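Local coordinates for GphF Dehydratase 1 (Archangium violaceum, PDB 6MBF), which probably dehydrates intermediates of the gephyronic acid polyketide synthase and rearranges the resulting olefin, as a dehydratase domain with a double-hotdog fold, at residues 28-31 / 32-36; 54-57 / 58-61; 209-212 / 213-217. All coordinates share one frame; numbering follows the deposited sequence.

Interaction 1: 28-31 / 32-36; sequences GTVS and SDRPA
Arg-34 turns its side chain back along the end of strand 23-30 and places NH2 2.6 Å from Thr-29 O. The bond is short but bent, with an angle of 135° at the hydrogen; the donor lies in the carbonyl plane of Thr-29, while the oxygen sits at the edge of the guanidinium, slightly tilted from its plane. With CG anti to the backbone N (chi1 -168°), the chain starts out beside its own carbonyl carbon, and bends at chi2 and chi3 then bring the guanidinium round to the strand. The same NH2 also donates to Pro-10 O, so two backbone carbonyls grip one nitrogen. Val-30 crosses the arginine at about a right angle, its CG1 3.5 Å from Arg-34 NH2, and Pro-35 CD lies over one guanidinium face, displaced toward the rim.

The side chain springs from a type I beta turn, Ser-31 to Arg-34, that directly follows strand 23-30 of the hotdog fold. It is closed by a reciprocal pair of backbone bonds: Ser-31 N to Arg-34 O at 3.1 Å and Arg-34 N to Ser-31 O at 3.0 Å. A side chain reinforces it. Ser-31 OG stands between its backbone N and carbonyl carbon (chi1 76°), from where it accepts a hydrogen bond from Asp-33 N, 3.0 Å away, the bond of an ST turn. Ser-32 OG bonds instead to Gly-90 N. A cis peptide follows Arg-34, and Pro-35 CD meets Val-30 CG1 at 4.2 Å.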
loop_
_atom_site.group_PDB
_atom_site.type_symbol
_atom_site.label_atom_id
_atom_site.label_comp_id
_atom_site.label_asym_id
_atom_site.label_seq_id
_atom_site.Cartn_x
_atom_site.Cartn_y
_atom_site.Cartn_z
ATOM N N GLY A 28 17.205 2.389 6.336
ATOM C CA GLY A 28 16.872 3.716 6.805
ATOM C C GLY A 28 16.228 3.604 8.166
ATOM O O GLY A 28 16.121 2.518 8.741
ATOM N N THR A 29 15.804 4.754 8.678
ATOM C CA THR A 29 15.096 4.850 9.939
ATOM C C THR A 29 13.780 5.574 9.710
ATOM O O THR A 29 13.737 6.590 9.011
ATOM C CB THR A 29 15.933 5.597 10.985
ATOM O OG1 THR A 29 17.132 4.857 11.254
ATOM C CG2 THR A 29 15.154 5.775 12.270
ATOM N N VAL A 30 12.703 5.044 10.290
ATOM C CA VAL A 30 11.404 5.703 10.252
ATOM C C VAL A 30 10.863 5.794 11.675
ATOM O O VAL A 30 11.347 5.133 12.594
ATOM C CB VAL A 30 10.395 4.961 9.344
ATOM C CG1 VAL A 30 10.924 4.874 7.899
ATOM C CG2 VAL A 30 10.090 3.589 9.910
ATOM N N SER A 31 9.843 6.632 11.845
ATOM C CA SER A 31 9.077 6.656 13.083
ATOM C C SER A 31 7.641 7.017 12.741
ATOM O O SER A 31 7.328 7.391 11.607
ATOM C CB SER A 31 9.644 7.665 14.084
ATOM O OG SER A 31 9.291 8.973 13.682
ATOM N N SER A 32 6.769 6.935 13.749
ATOM C CA SER A 32 5.388 7.364 13.573
ATOM C C SER A 32 5.291 8.840 13.189
ATOM O O SER A 32 4.237 9.275 12.713
ATOM C CB SER A 32 4.572 7.076 14.847
ATOM O OG SER A 32 4.981 7.869 15.958
ATOM N N ASP A 33 6.361 9.620 13.382
ATOM C CA ASP A 33 6.372 11.028 13.009
ATOM C C ASP A 33 6.952 11.300 11.622
ATOM O O ASP A 33 6.773 12.410 11.107
ATOM C CB ASP A 33 7.173 11.837 14.037
ATOM C CG ASP A 33 6.597 11.726 15.428
ATOM O OD1 ASP A 33 5.353 11.798 15.555
ATOM O OD2 ASP A 33 7.385 11.559 16.382
ATOM N N ARG A 34 7.650 10.341 11.011
ATOM C CA ARG A 34 8.317 10.618 9.744
ATOM C C ARG A 34 8.565 9.324 8.981
ATOM O O ARG A 34 9.331 8.478 9.450
ATOM C CB ARG A 34 9.651 11.337 9.961
ATOM C CG ARG A 34 10.242 11.898 8.667
ATOM C CD ARG A 34 11.724 11.595 8.497
ATOM N NE ARG A 34 12.012 10.158 8.472
ATOM C CZ ARG A 34 11.999 9.392 7.382
ATOM N NH1 ARG A 34 11.702 9.895 6.186
ATOM N NH2 ARG A 34 12.286 8.100 7.489
ATOM N N PRO A 35 7.924 9.113 7.819
ATOM C CA PRO A 35 6.833 9.918 7.252
ATOM C C PRO A 35 5.619 9.981 8.176
ATOM O O PRO A 35 5.319 9.007 8.873
ATOM C CB PRO A 35 6.482 9.178 5.955
ATOM C CG PRO A 35 7.717 8.438 5.600
ATOM C CD PRO A 35 8.328 8.025 6.909
ATOM N N ALA A 36 4.945 11.132 8.182
ATOM C CA ALA A 36 3.908 11.389 9.180
ATOM C C ALA A 36 2.742 10.412 9.073
ATOM O O ALA A 36 2.100 10.112 10.089
ATOM C CB ALA A 36 3.401 12.823 9.047
#

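Interaction 2: 54-57 / 58-61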
loop_
_atom_site.group_PDB
_atom_site.type_symbol
_atom_site.label_atom_id
_atom_site.label_comp_id
_atom_site.label_asym_id
_atom_site.label_seq_id
_atom_site.Cartn_x
_atom_site.Cartn_y
_atom_site.Cartn_z
ATOM N N TYR A 54 5.010 -1.313 2.223
ATOM C CA TYR A 54 5.891 -2.338 1.668
ATOM C C TYR A 54 5.809 -2.369 0.149
ATOM O O TYR A 54 6.821 -2.590 -0.526
ATOM C CB TYR A 54 5.526 -3.707 2.251
ATOM C CG TYR A 54 5.415 -3.684 3.756
ATOM C CD1 TYR A 54 6.423 -3.124 4.531
ATOM C CD2 TYR A 54 4.291 -4.191 4.403
ATOM C CE1 TYR A 54 6.326 -3.082 5.914
ATOM C CE2 TYR A 54 4.183 -4.154 5.791
ATOM C CZ TYR A 54 5.204 -3.599 6.540
ATOM O OH TYR A 54 5.103 -3.556 7.917
ATOM N N LEU A 55 4.617 -2.160 -0.408
ATOM C CA LEU A 55 4.497 -2.117 -1.863
ATOM C C LEU A 55 5.296 -0.954 -2.440
ATOM O O LEU A 55 5.983 -1.107 -3.460
ATOM C CB LEU A 55 3.024 -2.015 -2.259
ATOM C CG LEU A 55 2.130 -3.192 -1.854
ATOM C CD1 LEU A 55 0.698 -2.967 -2.322
ATOM C CD2 LEU A 55 2.687 -4.483 -2.440
ATOM N N GLU A 56 5.235 0.216 -1.789
ATOM C CA GLU A 56 6.011 1.362 -2.258
ATOM C C GLU A 56 7.509 1.089 -2.165
ATOM O O GLU A 56 8.262 1.388 -3.097
ATOM C CB GLU A 56 5.647 2.628 -1.470
ATOM C CG GLU A 56 6.664 3.781 -1.640
ATOM C CD GLU A 56 6.786 4.311 -3.073
ATOM O OE1 GLU A 56 5.968 3.967 -3.960
ATOM O OE2 GLU A 56 7.724 5.096 -3.315
ATOM N N MET A 57 7.960 0.531 -1.039
ATOM C CA MET A 57 9.377 0.212 -0.904
ATOM C C MET A 57 9.837 -0.724 -2.017
ATOM O O MET A 57 10.923 -0.546 -2.581
ATOM C CB MET A 57 9.638 -0.396 0.465
ATOM C CG MET A 57 9.476 0.616 1.602
ATOM S SD MET A 57 9.559 -0.141 3.236
ATOM C CE MET A 57 11.298 -0.576 3.325
ATOM N N ALA A 58 9.005 -1.707 -2.368
ATOM C CA ALA A 58 9.366 -2.649 -3.424
ATOM C C ALA A 58 9.387 -1.979 -4.795
ATOM O O ALA A 58 10.295 -2.233 -5.597
ATOM C CB ALA A 58 8.408 -3.838 -3.416
ATOM N N LEU A 59 8.398 -1.130 -5.089
ATOM C CA LEU A 59 8.421 -0.392 -6.351
ATOM C C LEU A 59 9.642 0.507 -6.435
ATOM O O LEU A 59 10.288 0.604 -7.488
ATOM C CB LEU A 59 7.148 0.446 -6.500
ATOM C CG LEU A 59 5.835 -0.301 -6.673
ATOM C CD1 LEU A 59 4.695 0.641 -6.336
ATOM C CD2 LEU A 59 5.703 -0.845 -8.108
ATOM N N ALA A 60 9.976 1.166 -5.325
ATOM C CA ALA A 60 11.132 2.048 -5.285
ATOM C C ALA A 60 12.421 1.257 -5.459
ATOM O O ALA A 60 13.336 1.705 -6.158
ATOM C CB ALA A 60 11.134 2.837 -3.973
ATOM N N ALA A 61 12.494 0.069 -4.851
ATOM C CA ALA A 61 13.654 -0.795 -5.052
ATOM C C ALA A 61 13.741 -1.263 -6.495
ATOM O O ALA A 61 14.831 -1.309 -7.073
ATOM C CB ALA A 61 13.597 -1.996 -4.107
#
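Leu-59 lays its branch back along the helix onto the carbonyl of Leu-55, with Leu-59 CG 3.3 Å from Leu-55 O. The two residues belong to helix 52-65, the long helix of one hotdog unit, which packs against strands 73-81, 103-109 and 121-131. With CG anti to its carbonyl carbon (chi1 -67°), Leu-59 is turned beside its own backbone N and so toward the preceding turn. Leu-59 N donates to that same Leu-55 oxygen, which therefore carries both a hydrogen bond of 2.9 Å and an aliphatic cover. Leu-55, Ala-58 and Leu-59 all reach strand 73-81, where they touch Val-79, Val-76 and Leu-74.

Tyr-54 and Met-57 turn to a different strand, both meeting Ile-106 of strand 103-109; Met-57 also touches Leu-11, and Tyr-54 reaches His-123 and Ala-124 of strand 121-131.

Glu-56 points its carboxylate in a different direction, alongside Ala-60. CG lies anti to the backbone N (chi1 165°) and the chain bends at the next bond, which brings Glu-56 OE2 to 4.1 Å from Ala-60 CB. This buried acid is satisfied outside the helix: OE2 is hydrogen-bonded to His-9 NE2 and Glu-197 N, and OE1 to Leu-198 N. Bonds to both oxygens fix the rotation of the carboxylate and tie the helix to two loops.

Ala-60 CB lies 3.3 Å from Glu-56 O, the same oxygen that its backbone N-H uses. Ala-60 N bonds to Glu-56 O at 2.8 Å, nearly in line with the carbonyl, and the methyl of Ala-61 rests 3.4 Å from Met-57 O.

Interaction 3: 209-212 / 213-217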
loop_
_atom_site.group_PDB
_atom_site.type_symbol
_atom_site.label_atom_id
_atom_site.label_comp_id
_atom_site.label_asym_id
_atom_site.label_seq_id
_atom_site.Cartn_x
_atom_site.Cartn_y
_atom_site.Cartn_z
ATOM N N CYS A 209 -11.399 2.228 -0.669
ATOM C CA CYS A 209 -12.599 2.061 -1.485
ATOM C C CYS A 209 -13.113 0.627 -1.413
ATOM O O CYS A 209 -14.330 0.396 -1.375
ATOM C CB CYS A 209 -12.319 2.451 -2.938
ATOM S SG CYS A 209 -11.989 4.210 -3.210
ATOM N N VAL A 210 -12.204 -0.353 -1.389
ATOM C CA VAL A 210 -12.632 -1.740 -1.216
ATOM C C VAL A 210 -13.263 -1.920 0.157
ATOM O O VAL A 210 -14.313 -2.568 0.293
ATOM C CB VAL A 210 -11.459 -2.720 -1.420
ATOM C CG1 VAL A 210 -11.975 -4.171 -1.374
ATOM C CG2 VAL A 210 -10.729 -2.447 -2.719
ATOM N N PHE A 211 -12.639 -1.339 1.190
ATOM C CA PHE A 211 -13.191 -1.409 2.545
ATOM C C PHE A 211 -14.608 -0.855 2.593
ATOM O O PHE A 211 -15.494 -1.440 3.232
ATOM C CB PHE A 211 -12.319 -0.616 3.520
ATOM C CG PHE A 211 -10.943 -1.186 3.752
ATOM C CD1 PHE A 211 -10.605 -2.472 3.360
ATOM C CD2 PHE A 211 -9.997 -0.422 4.417
ATOM C CE1 PHE A 211 -9.332 -2.972 3.620
ATOM C CE2 PHE A 211 -8.724 -0.915 4.668
ATOM C CZ PHE A 211 -8.399 -2.191 4.269
ATOM N N ALA A 212 -14.830 0.292 1.944
ATOM C CA ALA A 212 -16.139 0.934 1.984
ATOM C C ALA A 212 -17.213 0.041 1.376
ATOM O O ALA A 212 -18.355 0.031 1.846
ATOM C CB ALA A 212 -16.083 2.284 1.262
ATOM N N LEU A 213 -16.872 -0.722 0.333
ATOM C CA LEU A 213 -17.843 -1.657 -0.227
ATOM C C LEU A 213 -18.110 -2.813 0.731
ATOM O O LEU A 213 -19.270 -3.155 0.998
ATOM C CB LEU A 213 -17.360 -2.172 -1.582
ATOM C CG LEU A 213 -18.074 -1.508 -2.754
ATOM C CD1 LEU A 213 -17.702 -0.026 -2.813
ATOM C CD2 LEU A 213 -17.733 -2.218 -4.046
ATOM N N ILE A 214 -17.046 -3.415 1.270
ATOM C CA ILE A 214 -17.198 -4.525 2.208
ATOM C C ILE A 214 -18.074 -4.118 3.392
ATOM O O ILE A 214 -19.032 -4.814 3.742
ATOM C CB ILE A 214 -15.818 -5.017 2.681
ATOM C CG1 ILE A 214 -15.050 -5.680 1.530
ATOM C CG2 ILE A 214 -15.966 -5.961 3.859
ATOM C CD1 ILE A 214 -13.569 -5.841 1.816
ATOM N N TYR A 215 -17.762 -2.980 4.018
ATOM C CA TYR A 215 -18.371 -2.616 5.296
ATOM C C TYR A 215 -19.805 -2.131 5.144
ATOM O O TYR A 215 -20.478 -1.897 6.158
ATOM C CB TYR A 215 -17.508 -1.571 6.009
ATOM C CG TYR A 215 -16.178 -2.137 6.467
ATOM C CD1 TYR A 215 -15.013 -1.379 6.412
ATOM C CD2 TYR A 215 -16.089 -3.440 6.947
ATOM C CE1 TYR A 215 -13.793 -1.906 6.840
ATOM C CE2 TYR A 215 -14.879 -3.972 7.366
ATOM C CZ TYR A 215 -13.737 -3.199 7.306
ATOM O OH TYR A 215 -12.543 -3.727 7.725
ATOM N N ALA A 216 -20.296 -2.004 3.911
ATOM C CA ALA A 216 -21.729 -1.847 3.710
ATOM C C ALA A 216 -22.496 -3.086 4.155
ATOM O O ALA A 216 -23.683 -2.981 4.483
ATOM C CB ALA A 216 -22.031 -1.544 2.244
ATOM N N HIS A 217 -21.837 -4.246 4.208
ATOM C CA HIS A 217 -22.503 -5.517 4.454
ATOM C C HIS A 217 -22.048 -6.251 5.706
ATOM O O HIS A 217 -22.733 -7.195 6.118
ATOM C CB HIS A 217 -22.307 -6.460 3.258
ATOM C CG HIS A 217 -22.645 -5.836 1.942
ATOM N ND1 HIS A 217 -23.943 -5.667 1.510
ATOM C CD2 HIS A 217 -21.853 -5.332 0.967
ATOM C CE1 HIS A 217 -23.936 -5.090 0.321
ATOM N NE2 HIS A 217 -22.681 -4.872 -0.030
#
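Phe-211 O accepts a hydrogen bond from Tyr-215 N at 2.9 Å and also lies against the tyrosine ring obliquely, 3.2 Å from Tyr-215 CD1. Tyr-215 CG stands anti to its own carbonyl carbon (chi1 -68°), which swings the ring back along the helix and sets Tyr-215 CE1 3.9 Å from Phe-211 CB. The phenol OH is satisfied elsewhere, by Phe-224 N. Replacing Tyr-215 by an alanine is likely to leave Phe-224 N without this acceptor and Phe-211 CB without the ring carbon CE1 packed on it.

One residue earlier, Ile-214 N donates to Val-210 O at 3.0 Å with a nearly straight N-H...O angle of 172°, and Ile-214 CD1 packs on Val-210 CG1 at 3.9 Å. Leu-213 N reaches Cys-209 O over a longer 3.3 Å. Two further bonds reach three residues back: Ala-216 N bonds to Leu-213 O at 3.3 Å and His-217 N to Ile-214 O at 2.9 Å. Leu-213 O takes a second donor, Arg-174 NH1.

Residues 209-214 belong to helix 200-214, the long helix of the second hotdog unit. Val-210 and Leu-213 press on Leu-246 of strand 241-248, Ala-212 on Leu-172 of strand 169-175, and Phe-211 and Tyr-215 meet Tyr-154 and Met-158 of helix 151-158.

The three contacts are local and separate, spread over the two hotdog units. Interactions 1 and 2 share the first unit: their centres are 16 Å apart and their nearest atoms about 7 Å. Both reach the segment near the N terminus, through Pro-10 in one case and His-9 and Leu-11 in the other, and both touch Tyr-196. Interaction 3, in the second unit, lies across the chain's centre from interaction 2, with centres 26 Å apart. A bound magnesium ion lies about 7 Å from the side chain of Tyr-54 and about 6 Å from that of Phe-211. In double-hotdog dehydratases the active site is formed by residues of both units.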